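Local coordinates for DUF1254 domain-containing protein (Vibrio parahaemolyticus, PDB 3U07), which is of unknown function, a probably exported protein that joins a DUF1254 and a DUF1214 family region in a single chain, at residues V98-M103 against G134-A139; F47-V52 against P208-S213; N355-M360 against P404-Y409; V336-A341 against K376-G381; V27-D32 against D237-I242. The protein carries 2 engineered substitutions. One frame throughout, in Å; residues are numbered along the deposited sequence.

Interaction 1. Residues V98-M103 against G134-A139; sequences VSVPDM and GQFMFA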
# COMPACT_ATOMS: atom_id res chain seq x y z
N VAL A 98 14.77 11.58 3.47
CA VAL A 98 14.99 10.27 2.91
C VAL A 98 15.84 10.49 1.67
O VAL A 98 15.46 11.27 0.78
CB VAL A 98 13.66 9.58 2.54
CG1 VAL A 98 13.94 8.24 1.87
CG2 VAL A 98 12.82 9.38 3.80
N SER A 99 16.99 9.84 1.62
CA SER A 99 17.89 9.97 0.49
C SER A 99 17.71 8.81 -0.48
O SER A 99 17.73 7.64 -0.09
CB SER A 99 19.35 10.01 0.96
OG SER A 99 19.59 11.08 1.85
N VAL A 100 17.53 9.15 -1.75
CA VAL A 100 17.36 8.17 -2.81
C VAL A 100 18.35 8.51 -3.92
O VAL A 100 18.33 9.62 -4.47
CB VAL A 100 15.92 8.21 -3.37
CG1 VAL A 100 15.80 7.29 -4.58
CG2 VAL A 100 14.94 7.76 -2.29
N PRO A 101 19.24 7.57 -4.27
CA PRO A 101 20.25 7.74 -5.31
C PRO A 101 19.65 7.71 -6.71
O PRO A 101 18.58 7.15 -6.91
CB PRO A 101 21.17 6.54 -5.10
CG PRO A 101 20.19 5.47 -4.68
CD PRO A 101 19.33 6.22 -3.67
N ASP A 102 20.33 8.34 -7.67
CA ASP A 102 19.85 8.27 -9.05
C ASP A 102 19.95 6.78 -9.38
O ASP A 102 20.92 6.11 -9.01
CB ASP A 102 20.74 9.09 -9.99
CG ASP A 102 20.53 10.60 -9.84
OD1 ASP A 102 19.56 11.01 -9.16
OD2 ASP A 102 21.32 11.38 -10.41
N MSE A 103 18.93 6.25 -10.05
CA MSE A 103 18.89 4.83 -10.39
C MSE A 103 19.29 4.61 -11.84
O MSE A 103 19.42 5.57 -12.60
CB MSE A 103 17.48 4.28 -10.16
CG MSE A 103 17.39 3.04 -9.26
SE MSE A 103 17.45 3.46 -7.37
CE MSE A 103 16.06 4.78 -7.32
N GLY A 134 16.87 11.63 -5.28
CA GLY A 134 16.99 12.92 -4.64
C GLY A 134 16.92 12.91 -3.12
O GLY A 134 16.91 11.85 -2.50
N GLN A 135 16.90 14.10 -2.54
CA GLN A 135 16.82 14.26 -1.09
C GLN A 135 15.39 14.70 -0.82
O GLN A 135 15.01 15.82 -1.13
CB GLN A 135 17.81 15.34 -0.62
CG GLN A 135 19.27 15.05 -0.93
CD GLN A 135 19.78 13.77 -0.30
OE1 GLN A 135 19.18 13.24 0.64
NE2 GLN A 135 20.90 13.27 -0.80
N PHE A 136 14.60 13.81 -0.23
CA PHE A 136 13.20 14.11 0.04
C PHE A 136 12.97 14.36 1.52
O PHE A 136 13.17 13.48 2.35
CB PHE A 136 12.34 12.95 -0.48
CG PHE A 136 12.59 12.64 -1.93
CD1 PHE A 136 12.09 13.48 -2.92
CD2 PHE A 136 13.35 11.54 -2.31
CE1 PHE A 136 12.34 13.23 -4.27
CE2 PHE A 136 13.61 11.28 -3.66
CZ PHE A 136 13.10 12.13 -4.64
N MSE A 137 12.57 15.59 1.83
CA MSE A 137 12.35 15.95 3.21
C MSE A 137 10.89 15.90 3.61
O MSE A 137 10.03 16.45 2.93
CB MSE A 137 12.91 17.36 3.48
CG MSE A 137 12.92 17.76 4.95
SE MSE A 137 13.76 19.50 5.30
CE MSE A 137 12.18 20.56 5.19
N PHE A 138 10.62 15.22 4.72
CA PHE A 138 9.28 15.10 5.26
C PHE A 138 9.25 15.94 6.53
O PHE A 138 10.07 15.75 7.43
CB PHE A 138 8.98 13.63 5.59
CG PHE A 138 8.97 12.75 4.38
CD1 PHE A 138 10.17 12.36 3.80
CD2 PHE A 138 7.77 12.38 3.79
CE1 PHE A 138 10.18 11.60 2.62
CE2 PHE A 138 7.76 11.62 2.62
CZ PHE A 138 8.97 11.24 2.03
N ALA A 139 8.31 16.87 6.59
CA ALA A 139 8.21 17.74 7.75
C ALA A 139 6.77 17.82 8.22
O ALA A 139 5.84 17.67 7.42
CB ALA A 139 8.73 19.15 7.41

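Interaction 2. Residues F47-V52 against P208-S213; sequences FYHTAV and PDPKKS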
# COMPACT_ATOMS: atom_id res chain seq x y z
N PHE A 47 0.45 -0.24 13.46
CA PHE A 47 1.71 0.32 13.92
C PHE A 47 2.09 -0.30 15.27
O PHE A 47 3.25 -0.63 15.52
CB PHE A 47 1.59 1.84 14.08
CG PHE A 47 2.80 2.49 14.70
CD1 PHE A 47 3.98 2.66 13.97
CD2 PHE A 47 2.78 2.90 16.03
CE1 PHE A 47 5.11 3.22 14.55
CE2 PHE A 47 3.91 3.47 16.62
CZ PHE A 47 5.08 3.63 15.88
N TYR A 48 1.09 -0.46 16.14
CA TYR A 48 1.33 -1.02 17.47
C TYR A 48 1.81 -2.45 17.39
O TYR A 48 2.82 -2.82 18.00
CB TYR A 48 0.05 -0.98 18.31
CG TYR A 48 0.28 -1.25 19.78
CD1 TYR A 48 0.56 -0.21 20.67
CD2 TYR A 48 0.28 -2.56 20.28
CE1 TYR A 48 0.82 -0.45 22.01
CE2 TYR A 48 0.55 -2.81 21.62
CZ TYR A 48 0.82 -1.75 22.48
OH TYR A 48 1.09 -2.00 23.80
N HIS A 49 1.10 -3.26 16.62
CA HIS A 49 1.45 -4.66 16.48
C HIS A 49 2.75 -4.92 15.75
O HIS A 49 3.32 -6.01 15.87
CB HIS A 49 0.28 -5.41 15.84
CG HIS A 49 -0.91 -5.53 16.75
ND1 HIS A 49 -2.19 -5.20 16.35
CD2 HIS A 49 -1.01 -5.90 18.05
CE1 HIS A 49 -3.02 -5.37 17.36
NE2 HIS A 49 -2.33 -5.79 18.40
N THR A 50 3.24 -3.94 15.00
CA THR A 50 4.51 -4.11 14.30
C THR A 50 5.64 -3.37 15.01
O THR A 50 6.43 -3.98 15.73
CB THR A 50 4.43 -3.63 12.84
OG1 THR A 50 3.88 -2.31 12.79
CG2 THR A 50 3.56 -4.57 12.02
N ALA A 51 5.71 -2.06 14.82
CA ALA A 51 6.77 -1.24 15.41
C ALA A 51 6.82 -1.18 16.94
O ALA A 51 7.90 -1.28 17.52
CB ALA A 51 6.70 0.19 14.84
N VAL A 52 5.68 -1.01 17.60
CA VAL A 52 5.70 -0.91 19.05
C VAL A 52 6.07 -2.18 19.80
O VAL A 52 7.01 -2.17 20.61
CB VAL A 52 4.35 -0.38 19.60
CG1 VAL A 52 4.39 -0.32 21.12
CG2 VAL A 52 4.07 1.01 19.04
N PRO A 208 -1.10 3.68 23.88
CA PRO A 208 -2.28 3.00 24.44
C PRO A 208 -2.26 1.57 23.93
O PRO A 208 -1.96 1.33 22.76
CB PRO A 208 -3.46 3.79 23.85
CG PRO A 208 -2.86 5.12 23.48
CD PRO A 208 -1.51 4.75 22.95
N ASP A 209 -2.58 0.61 24.80
CA ASP A 209 -2.62 -0.79 24.40
C ASP A 209 -3.94 -1.07 23.70
O ASP A 209 -5.01 -0.86 24.28
CB ASP A 209 -2.51 -1.71 25.63
CG ASP A 209 -2.36 -3.18 25.25
OD1 ASP A 209 -2.79 -3.57 24.15
OD2 ASP A 209 -1.82 -3.96 26.07
N PRO A 210 -3.89 -1.51 22.44
CA PRO A 210 -5.14 -1.79 21.72
C PRO A 210 -6.04 -2.86 22.35
O PRO A 210 -7.26 -2.84 22.17
CB PRO A 210 -4.65 -2.19 20.32
CG PRO A 210 -3.22 -2.61 20.54
CD PRO A 210 -2.73 -1.61 21.55
N LYS A 211 -5.47 -3.79 23.11
CA LYS A 211 -6.29 -4.84 23.70
C LYS A 211 -7.14 -4.41 24.90
O LYS A 211 -8.13 -5.07 25.23
CB LYS A 211 -5.43 -6.04 24.09
CG LYS A 211 -4.78 -5.97 25.47
CD LYS A 211 -4.81 -7.35 26.14
CE LYS A 211 -4.98 -8.47 25.10
NZ LYS A 211 -5.37 -9.78 25.69
N LYS A 212 -6.78 -3.30 25.53
CA LYS A 212 -7.51 -2.83 26.70
C LYS A 212 -8.07 -1.41 26.63
O LYS A 212 -8.68 -0.92 27.58
CB LYS A 212 -6.62 -2.98 27.94
CG LYS A 212 -5.22 -2.45 27.70
CD LYS A 212 -4.30 -2.58 28.92
CE LYS A 212 -3.55 -3.91 28.97
NZ LYS A 212 -4.28 -4.99 29.69
N SER A 213 -7.87 -0.74 25.50
CA SER A 213 -8.36 0.62 25.32
C SER A 213 -9.59 0.65 24.41
O SER A 213 -9.97 -0.38 23.85
CB SER A 213 -7.26 1.48 24.69
OG SER A 213 -6.80 0.90 23.47

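Interaction 3. Residues N355-M360 against P404-Y409; sequences NDNRLM and PEKPFY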
# COMPACT_ATOMS: atom_id res chain seq x y z
N ASN A 355 -3.72 -21.47 -3.64
CA ASN A 355 -4.85 -21.05 -2.82
C ASN A 355 -4.69 -21.44 -1.35
O ASN A 355 -5.23 -20.78 -0.46
CB ASN A 355 -6.16 -21.64 -3.34
CG ASN A 355 -6.66 -20.96 -4.59
OD1 ASN A 355 -6.16 -21.20 -5.68
ND2 ASN A 355 -7.65 -20.09 -4.43
N ASP A 356 -3.94 -22.51 -1.11
CA ASP A 356 -3.74 -23.04 0.24
C ASP A 356 -2.94 -22.16 1.19
O ASP A 356 -3.37 -21.93 2.32
CB ASP A 356 -3.11 -24.44 0.16
CG ASP A 356 -1.81 -24.45 -0.63
OD1 ASP A 356 -1.19 -25.53 -0.73
OD2 ASP A 356 -1.41 -23.39 -1.15
N ASN A 357 -1.78 -21.69 0.76
CA ASN A 357 -0.93 -20.86 1.61
C ASN A 357 -0.82 -19.42 1.12
O ASN A 357 -0.16 -18.59 1.76
CB ASN A 357 0.47 -21.46 1.70
CG ASN A 357 1.12 -21.60 0.34
OD1 ASN A 357 0.73 -20.94 -0.62
ND2 ASN A 357 2.14 -22.45 0.27
N ARG A 358 -1.44 -19.12 -0.01
CA ARG A 358 -1.40 -17.78 -0.57
C ARG A 358 0.03 -17.32 -0.84
O ARG A 358 0.32 -16.12 -0.82
CB ARG A 358 -2.10 -16.80 0.37
CG ARG A 358 -3.60 -16.94 0.37
CD ARG A 358 -4.19 -16.22 1.56
NE ARG A 358 -5.59 -15.87 1.36
CZ ARG A 358 -6.24 -14.98 2.11
NH1 ARG A 358 -5.60 -14.35 3.09
NH2 ARG A 358 -7.51 -14.71 1.86
N LEU A 359 0.91 -18.27 -1.09
CA LEU A 359 2.31 -17.98 -1.38
C LEU A 359 2.61 -18.50 -2.77
O LEU A 359 1.83 -19.27 -3.34
CB LEU A 359 3.23 -18.69 -0.39
CG LEU A 359 3.04 -18.55 1.12
CD1 LEU A 359 4.16 -19.31 1.81
CD2 LEU A 359 3.05 -17.08 1.53
N MSE A 360 3.75 -18.09 -3.33
CA MSE A 360 4.14 -18.58 -4.64
C MSE A 360 4.36 -20.08 -4.49
O MSE A 360 4.62 -20.56 -3.38
CB MSE A 360 5.42 -17.89 -5.11
CG MSE A 360 5.15 -16.68 -5.99
SE MSE A 360 6.67 -15.51 -6.18
CE MSE A 360 6.09 -14.10 -4.98
N PRO A 404 1.09 -24.89 -10.23
CA PRO A 404 1.12 -26.05 -9.33
C PRO A 404 0.03 -27.10 -9.52
O PRO A 404 -1.01 -26.83 -10.10
CB PRO A 404 1.05 -25.40 -7.96
CG PRO A 404 0.11 -24.28 -8.20
CD PRO A 404 0.59 -23.70 -9.52
N GLU A 405 0.30 -28.29 -8.99
CA GLU A 405 -0.62 -29.42 -9.05
C GLU A 405 -1.69 -29.28 -7.97
O GLU A 405 -1.99 -30.23 -7.25
CB GLU A 405 0.13 -30.74 -8.82
CG GLU A 405 1.22 -31.03 -9.83
CD GLU A 405 0.81 -32.06 -10.86
OE1 GLU A 405 -0.18 -31.82 -11.58
OE2 GLU A 405 1.47 -33.12 -10.94
N LYS A 406 -2.26 -28.08 -7.86
CA LYS A 406 -3.28 -27.80 -6.86
C LYS A 406 -4.03 -26.53 -7.24
O LYS A 406 -3.70 -25.87 -8.22
CB LYS A 406 -2.63 -27.61 -5.49
CG LYS A 406 -1.49 -26.60 -5.47
CD LYS A 406 -1.17 -26.15 -4.05
CE LYS A 406 0.05 -25.23 -4.03
NZ LYS A 406 0.35 -24.74 -2.65
N PRO A 407 -5.08 -26.18 -6.48
CA PRO A 407 -5.81 -24.96 -6.82
C PRO A 407 -4.86 -23.76 -6.72
O PRO A 407 -4.06 -23.68 -5.79
CB PRO A 407 -6.91 -24.91 -5.76
CG PRO A 407 -7.20 -26.37 -5.53
CD PRO A 407 -5.80 -26.95 -5.45
N PHE A 408 -4.95 -22.85 -7.68
CA PHE A 408 -4.10 -21.67 -7.69
C PHE A 408 -4.89 -20.47 -8.18
O PHE A 408 -6.00 -20.61 -8.69
CB PHE A 408 -2.91 -21.90 -8.62
CG PHE A 408 -3.28 -22.02 -10.09
CD1 PHE A 408 -3.32 -20.89 -10.90
CD2 PHE A 408 -3.60 -23.26 -10.64
CE1 PHE A 408 -3.67 -20.99 -12.25
CE2 PHE A 408 -3.94 -23.37 -11.99
CZ PHE A 408 -3.98 -22.24 -12.80
N TYR A 409 -4.32 -19.29 -7.99
CA TYR A 409 -4.95 -18.08 -8.50
C TYR A 409 -3.85 -17.24 -9.12
O TYR A 409 -2.67 -17.43 -8.82
CB TYR A 409 -5.68 -17.30 -7.40
CG TYR A 409 -4.85 -16.86 -6.22
CD1 TYR A 409 -4.61 -17.73 -5.16
CD2 TYR A 409 -4.34 -15.56 -6.15
CE1 TYR A 409 -3.89 -17.31 -4.04
CE2 TYR A 409 -3.61 -15.13 -5.04
CZ TYR A 409 -3.39 -16.01 -3.99
OH TYR A 409 -2.68 -15.60 -2.89

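Interaction 4. Residues V336-A341 against K376-G381; sequences VMRFKA and KADKDG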
# COMPACT_ATOMS: atom_id res chain seq x y z
N VAL A 336 -4.44 -21.50 -20.92
CA VAL A 336 -3.85 -20.55 -21.83
C VAL A 336 -4.53 -19.19 -21.67
O VAL A 336 -5.74 -19.09 -21.47
CB VAL A 336 -3.92 -21.02 -23.31
CG1 VAL A 336 -5.35 -21.07 -23.78
CG2 VAL A 336 -3.08 -20.10 -24.19
N MSE A 337 -3.71 -18.14 -21.74
CA MSE A 337 -4.15 -16.77 -21.59
C MSE A 337 -3.62 -16.00 -22.80
O MSE A 337 -2.41 -15.96 -23.02
CB MSE A 337 -3.53 -16.20 -20.32
CG MSE A 337 -4.40 -15.34 -19.46
SE MSE A 337 -3.40 -14.84 -17.87
CE MSE A 337 -2.16 -16.29 -17.77
N ARG A 338 -4.50 -15.38 -23.57
CA ARG A 338 -4.05 -14.62 -24.74
C ARG A 338 -4.72 -13.26 -24.73
O ARG A 338 -5.95 -13.16 -24.72
CB ARG A 338 -4.37 -15.39 -26.01
CG ARG A 338 -3.99 -14.68 -27.29
CD ARG A 338 -4.33 -15.56 -28.48
NE ARG A 338 -4.74 -14.78 -29.65
CZ ARG A 338 -3.90 -14.17 -30.48
NH1 ARG A 338 -2.59 -14.24 -30.28
NH2 ARG A 338 -4.39 -13.48 -31.50
N PHE A 339 -3.92 -12.20 -24.77
CA PHE A 339 -4.46 -10.84 -24.70
C PHE A 339 -3.52 -9.77 -25.24
O PHE A 339 -2.31 -9.96 -25.31
CB PHE A 339 -4.72 -10.51 -23.24
CG PHE A 339 -3.51 -10.72 -22.36
CD1 PHE A 339 -3.19 -11.99 -21.90
CD2 PHE A 339 -2.65 -9.67 -22.07
CE1 PHE A 339 -2.03 -12.23 -21.18
CE2 PHE A 339 -1.48 -9.89 -21.35
CZ PHE A 339 -1.17 -11.17 -20.90
N LYS A 340 -4.10 -8.63 -25.60
CA LYS A 340 -3.34 -7.48 -26.08
C LYS A 340 -2.65 -6.87 -24.85
O LYS A 340 -3.07 -7.10 -23.71
CB LYS A 340 -4.27 -6.43 -26.68
CG LYS A 340 -4.71 -6.71 -28.12
CD LYS A 340 -4.27 -5.56 -29.03
CE LYS A 340 -3.81 -6.03 -30.41
NZ LYS A 340 -4.91 -6.13 -31.40
N ALA A 341 -1.59 -6.11 -25.07
CA ALA A 341 -0.88 -5.48 -23.96
C ALA A 341 -1.81 -4.54 -23.19
O ALA A 341 -2.57 -3.78 -23.79
CB ALA A 341 0.32 -4.71 -24.48
N LYS A 376 7.46 -11.35 -25.36
CA LYS A 376 7.28 -10.46 -26.50
C LYS A 376 5.98 -10.83 -27.21
O LYS A 376 5.68 -12.01 -27.40
CB LYS A 376 8.46 -10.54 -27.47
CG LYS A 376 9.49 -9.41 -27.29
CD LYS A 376 10.30 -9.56 -26.01
CE LYS A 376 11.27 -8.40 -25.81
NZ LYS A 376 10.61 -7.17 -25.28
N ALA A 377 5.21 -9.82 -27.59
CA ALA A 377 3.92 -10.02 -28.25
C ALA A 377 4.02 -10.56 -29.67
O ALA A 377 4.91 -10.19 -30.43
CB ALA A 377 3.14 -8.71 -28.25
N ASP A 378 3.07 -11.42 -30.02
CA ASP A 378 3.02 -12.03 -31.35
C ASP A 378 3.01 -10.95 -32.43
O ASP A 378 2.86 -9.76 -32.12
CB ASP A 378 1.77 -12.93 -31.47
CG ASP A 378 0.49 -12.16 -31.80
OD1 ASP A 378 0.45 -10.93 -31.62
OD2 ASP A 378 -0.49 -12.79 -32.24
N LYS A 379 3.18 -11.36 -33.68
CA LYS A 379 3.21 -10.42 -34.80
C LYS A 379 2.03 -9.44 -34.75
O LYS A 379 2.13 -8.32 -35.24
CB LYS A 379 3.23 -11.17 -36.13
CG LYS A 379 1.97 -11.05 -36.98
CD LYS A 379 2.09 -11.90 -38.24
CE LYS A 379 0.74 -12.46 -38.68
NZ LYS A 379 -0.23 -11.39 -39.03
N ASP A 380 0.93 -9.88 -34.16
CA ASP A 380 -0.26 -9.03 -34.04
C ASP A 380 -0.30 -8.32 -32.70
O ASP A 380 -1.30 -7.70 -32.33
CB ASP A 380 -1.52 -9.87 -34.24
CG ASP A 380 -1.81 -10.14 -35.71
OD1 ASP A 380 -2.53 -11.11 -36.01
OD2 ASP A 380 -1.32 -9.36 -36.56
N GLY A 381 0.80 -8.42 -31.96
CA GLY A 381 0.90 -7.77 -30.67
C GLY A 381 0.13 -8.38 -29.52
O GLY A 381 -0.18 -7.70 -28.55
O HOH W 1 -0.18 -5.33 -27.44

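Interaction 5. Residues V27-D32 against D237-I242; sequences VDLAED and DKYQSI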
# COMPACT_ATOMS: atom_id res chain seq x y z
N VAL A 27 -27.20 7.59 17.58
CA VAL A 27 -26.70 6.27 17.22
C VAL A 27 -26.17 6.37 15.79
O VAL A 27 -25.16 5.75 15.44
CB VAL A 27 -27.82 5.21 17.27
CG1 VAL A 27 -27.35 3.90 16.65
CG2 VAL A 27 -28.23 4.98 18.72
N ASP A 28 -26.86 7.15 14.96
CA ASP A 28 -26.43 7.36 13.58
C ASP A 28 -25.10 8.12 13.58
O ASP A 28 -24.18 7.77 12.84
CB ASP A 28 -27.48 8.18 12.81
CG ASP A 28 -28.76 7.42 12.55
OD1 ASP A 28 -28.74 6.17 12.66
OD2 ASP A 28 -29.79 8.06 12.23
N LEU A 29 -25.01 9.15 14.41
CA LEU A 29 -23.79 9.95 14.49
C LEU A 29 -22.65 9.08 14.98
O LEU A 29 -21.54 9.13 14.44
CB LEU A 29 -24.00 11.14 15.42
CG LEU A 29 -22.94 12.25 15.35
CD1 LEU A 29 -22.77 12.70 13.90
CD2 LEU A 29 -23.37 13.43 16.22
N ALA A 30 -22.92 8.27 16.00
CA ALA A 30 -21.90 7.38 16.57
C ALA A 30 -21.36 6.42 15.51
O ALA A 30 -20.16 6.13 15.48
CB ALA A 30 -22.47 6.60 17.75
N GLU A 31 -22.24 5.93 14.63
CA GLU A 31 -21.81 5.01 13.58
C GLU A 31 -20.87 5.73 12.61
O GLU A 31 -19.83 5.20 12.23
CB GLU A 31 -23.01 4.48 12.79
CG GLU A 31 -22.61 3.54 11.66
CD GLU A 31 -23.80 3.06 10.83
OE1 GLU A 31 -24.95 3.22 11.29
OE2 GLU A 31 -23.58 2.52 9.73
N ASP A 32 -21.25 6.94 12.21
CA ASP A 32 -20.42 7.70 11.29
C ASP A 32 -19.11 8.09 11.97
O ASP A 32 -18.06 8.11 11.34
CB ASP A 32 -21.16 8.94 10.80
CG ASP A 32 -22.36 8.61 9.94
OD1 ASP A 32 -22.34 7.56 9.26
OD2 ASP A 32 -23.33 9.40 9.93
N ASP A 237 -15.59 18.23 13.26
CA ASP A 237 -16.63 19.13 13.72
C ASP A 237 -17.96 18.39 13.88
O ASP A 237 -18.78 18.74 14.72
CB ASP A 237 -16.80 20.31 12.76
CG ASP A 237 -15.72 21.37 12.93
OD1 ASP A 237 -15.10 21.43 14.01
OD2 ASP A 237 -15.49 22.14 11.97
N LYS A 238 -18.16 17.36 13.06
CA LYS A 238 -19.40 16.58 13.11
C LYS A 238 -19.46 15.56 14.25
O LYS A 238 -20.52 15.35 14.84
CB LYS A 238 -19.58 15.81 11.79
CG LYS A 238 -19.57 16.65 10.52
CD LYS A 238 -19.64 15.78 9.28
CE LYS A 238 -19.67 16.61 8.01
NZ LYS A 238 -20.49 15.96 6.95
N TYR A 239 -18.33 14.96 14.57
CA TYR A 239 -18.29 13.90 15.58
C TYR A 239 -17.83 14.27 16.98
O TYR A 239 -17.56 13.39 17.80
CB TYR A 239 -17.44 12.76 15.01
CG TYR A 239 -17.82 12.45 13.57
CD1 TYR A 239 -19.16 12.35 13.20
CD2 TYR A 239 -16.85 12.29 12.58
CE1 TYR A 239 -19.53 12.09 11.88
CE2 TYR A 239 -17.21 12.03 11.25
CZ TYR A 239 -18.55 11.93 10.91
OH TYR A 239 -18.93 11.67 9.62
N GLN A 240 -17.77 15.56 17.27
CA GLN A 240 -17.33 16.05 18.57
C GLN A 240 -18.14 15.56 19.77
O GLN A 240 -17.57 15.21 20.80
CB GLN A 240 -17.31 17.57 18.55
CG GLN A 240 -16.55 18.20 19.69
CD GLN A 240 -16.38 19.69 19.50
OE1 GLN A 240 -17.30 20.47 19.73
NE2 GLN A 240 -15.20 20.09 19.05
N SER A 241 -19.46 15.54 19.65
CA SER A 241 -20.31 15.10 20.75
C SER A 241 -20.09 13.63 21.09
O SER A 241 -20.37 13.19 22.20
CB SER A 241 -21.79 15.34 20.42
OG SER A 241 -22.20 14.55 19.32
N ILE A 242 -19.58 12.88 20.12
CA ILE A 242 -19.32 11.46 20.32
C ILE A 242 -18.07 11.26 21.16
O ILE A 242 -17.88 10.20 21.75
CB ILE A 242 -19.16 10.73 18.96
CG1 ILE A 242 -20.43 10.91 18.12
CG2 ILE A 242 -18.88 9.25 19.18
CD1 ILE A 242 -21.69 10.36 18.78

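Interaction 1. Residues V98-M103 against G134-A139
Four backbone hydrogen bonds stitch V98 to F136 and V100 to G134. V98 N gives to F136 O at 2.7 Å and V98 O takes F136 N in return; V100 and G134 trade bonds in the same way, with G134 N lying 2.6 Å from V100 O. Between these two hydrogen-bonded pairs sits the non-hydrogen-bonded pair S99 and Q135, whose side chains make the polar link. The Q135 chain is bent (chi2 -60°), which folds its amide back over the neighbouring strand, and S99 OG donates to Q135 OE1 on a lone pair in the carbonyl plane, at a short 2.5 Å. R189 also bonds S99 OG, so the hydroxyl is gripped from two residues. Apolar contacts lie on the other face. CB of V100 meets the edge of the F136 ring, 3.9 Å from CE2, while V98 CG2, set beside its own backbone N, reaches F138 CE1 at 3.6 Å. F124 stacks on the F136 ring, and L111 and W109 of strand 109-115 touch V98 and V100. The strands run antiparallel at 160°, the central pair of a mixed four-stranded sheet whose valine and phenylalanine face packs against the neighbouring antiparallel sheet within the DUF1254 region.

Interaction 2. Residues F47-V52 against P208-S213
P210 turns the CD-CG edge of its ring onto one face of Y48: its CD atom stands 3.3 Å from the ring centroid and only 8° off the normal, a CH-pi contact made almost over the centre. The Y48 ring is put there by a side chain that leaves the helix with CG opposite the backbone N (chi1 -167°). On the other face the ring meets V52 CG1, one turn on in the same helix and displaced toward the rim, so the aromatic plane is held between a proline and a valine. P208 O approaches obliquely, 3.4 Å from Y48 CE1, and is itself hydrogen-bonded by Y44. At the phenol end Y48 OH passes D209 CG at 3.9 Å, with the ring and carboxylate planes 20° apart and no hydrogen bond between them. H49 runs past P210 in the opposite direction, bringing NE2 to 3.9 Å from P210 CG. D209 shapes the loop through an Asx turn, OD1 accepting from K211 N. The contact thus lays the last turns of helix 26-52 against the loop leading into helix 215-224, whose R218 and F221 touch P210 and P208.

Interaction 3. Residues N355-M360 against P404-Y409
The loop leaving strand 347-354 meets the chain entering strand 408-417, two neighbouring antiparallel strands of a four-stranded sheet in the DUF1214 region. N355 N continues the pairing with a straight bond to P407 O of 3.1 Å, although the donor stands above the carbonyl plane. Beyond it, D356 and K406 form a salt bridge. The K406 chain is extended past CG and crosses D356 at about a right angle, so that NZ enters between the two carboxylate oxygens and uses the syn lone pair of each, 2.6 Å from D356 OD1 and 2.7 Å from D356 OD2. D356 OD2 also accepts N357 N from above the carboxylate plane, and N357 OD1 closes an Asx turn onto L359 N. The amide of N355 lies toward the edge of the Y409 ring, their planes 74° apart; its polar ends are bound by D320 through ND2 and K327 through OD1. At the far end of that ring, Y409 OH lies 3.4 Å from R358 CA and hydrogen-bonds T77. With both oxygens engaged by one ammonium and the second also by a backbone N-H, the D356 carboxylate is fixed in rotation, and the ammonium, together with its exposed setting, would probably favour the ionised form.

Interaction 4. Residues V336-A341 against K376-G381
R338 reaches out from its strand to D378, making the salt bridge of this contact. From CB the chain starts straight, CG lying opposite the backbone N (chi1 178°) and CD continuing the line, and the residue packs against T384 and Y382 of the adjacent strand, making a cation-pi contact with Y382. A bend at chi3 (146°) then turns the guanidinium toward the loop. CZ remains 4.1 Å from D378 OD2, but NH1 closes to 3.2 Å from the same oxygen in a nearly straight hydrogen bond that is also a salt bridge. The oxygen lies in the guanidinium plane, yet the arginine stands well above the carboxylate plane, the two flat groups being turned 65° apart. NH2 is a looser neighbour of D378 OD2, at 4.0 Å. The acceptor residue begins a type I beta turn, D378 to G381, which leads into strand 382-388, the antiparallel neighbour of strand 334-340 in a mixed four-stranded sheet. D378 OD1 is taken by Y382 N, so the carboxylate joins the strand's first residue with one oxygen and the arginine with the other. Further along, K340 bends until CE is 3.6 Å from D380 O. Past the end of the R338 strand a water bridges the two segments: it accepts from A341 N at 2.9 Å and donates to G381 O at 2.6 Å.

Interaction 5. Residues V27-D32 against D237-I242
L29 is the knob of this contact, its forked end pushed into a hollow formed by K238, Y239, S241 and I242. CG lies opposite the backbone N (chi1 -166°), which carries the fork away from its own helix and across to the other segment. One prong, CD1, rests on the backbone at K238 O, 3.6 Å away, and against the edge of the Y239 ring, with Y239 CD1 at 3.7 Å. The second prong, CD2, turns to S241 OG at 3.5 Å, while CG closes the hollow against I242 CG1 at 4.0 Å. No hydrogen bond crosses, and the fit is one of shape. The hollow comes from the chain curling at the end of helix 233-239, where I242 N still bonds Y239 O; helix 26-52 lies against this curl near its own beginning. I242 fills the neighbouring dip beside A30, whose small side chain lets CD1 come to 3.7 Å from A30 N, and L258 of helix 253-273 touches the same isoleucine. One turn along from L29, D32 meets the phenol end of Y239: D32 CB is 3.7 Å from Y239 CE1, and D32 O lies over one ring face toward the rim. The opposite face of that ring is covered by K238 CB, and A33 also touches the tyrosine.

Overall arrangement
Interactions 2 and 5 share helix 26-52, taking its end and its beginning, with centres about 24 Å apart; each binds it to a segment more than 150 residues further on. Interaction 1 is nested along the chain inside the loops both close, yet stands apart in the DUF1254 region, its centre about 30 Å from that of interaction 2. Interactions 3 and 4 belong to the DUF1214 region, where their segments alternate along the chain and their nearest atoms come within about 7 Å. Interactions 1 and 3 lie on opposite sides of the chain's centre, about 38 Å between centres, and interactions 4 and 5 are farthest apart, at about 53 Å.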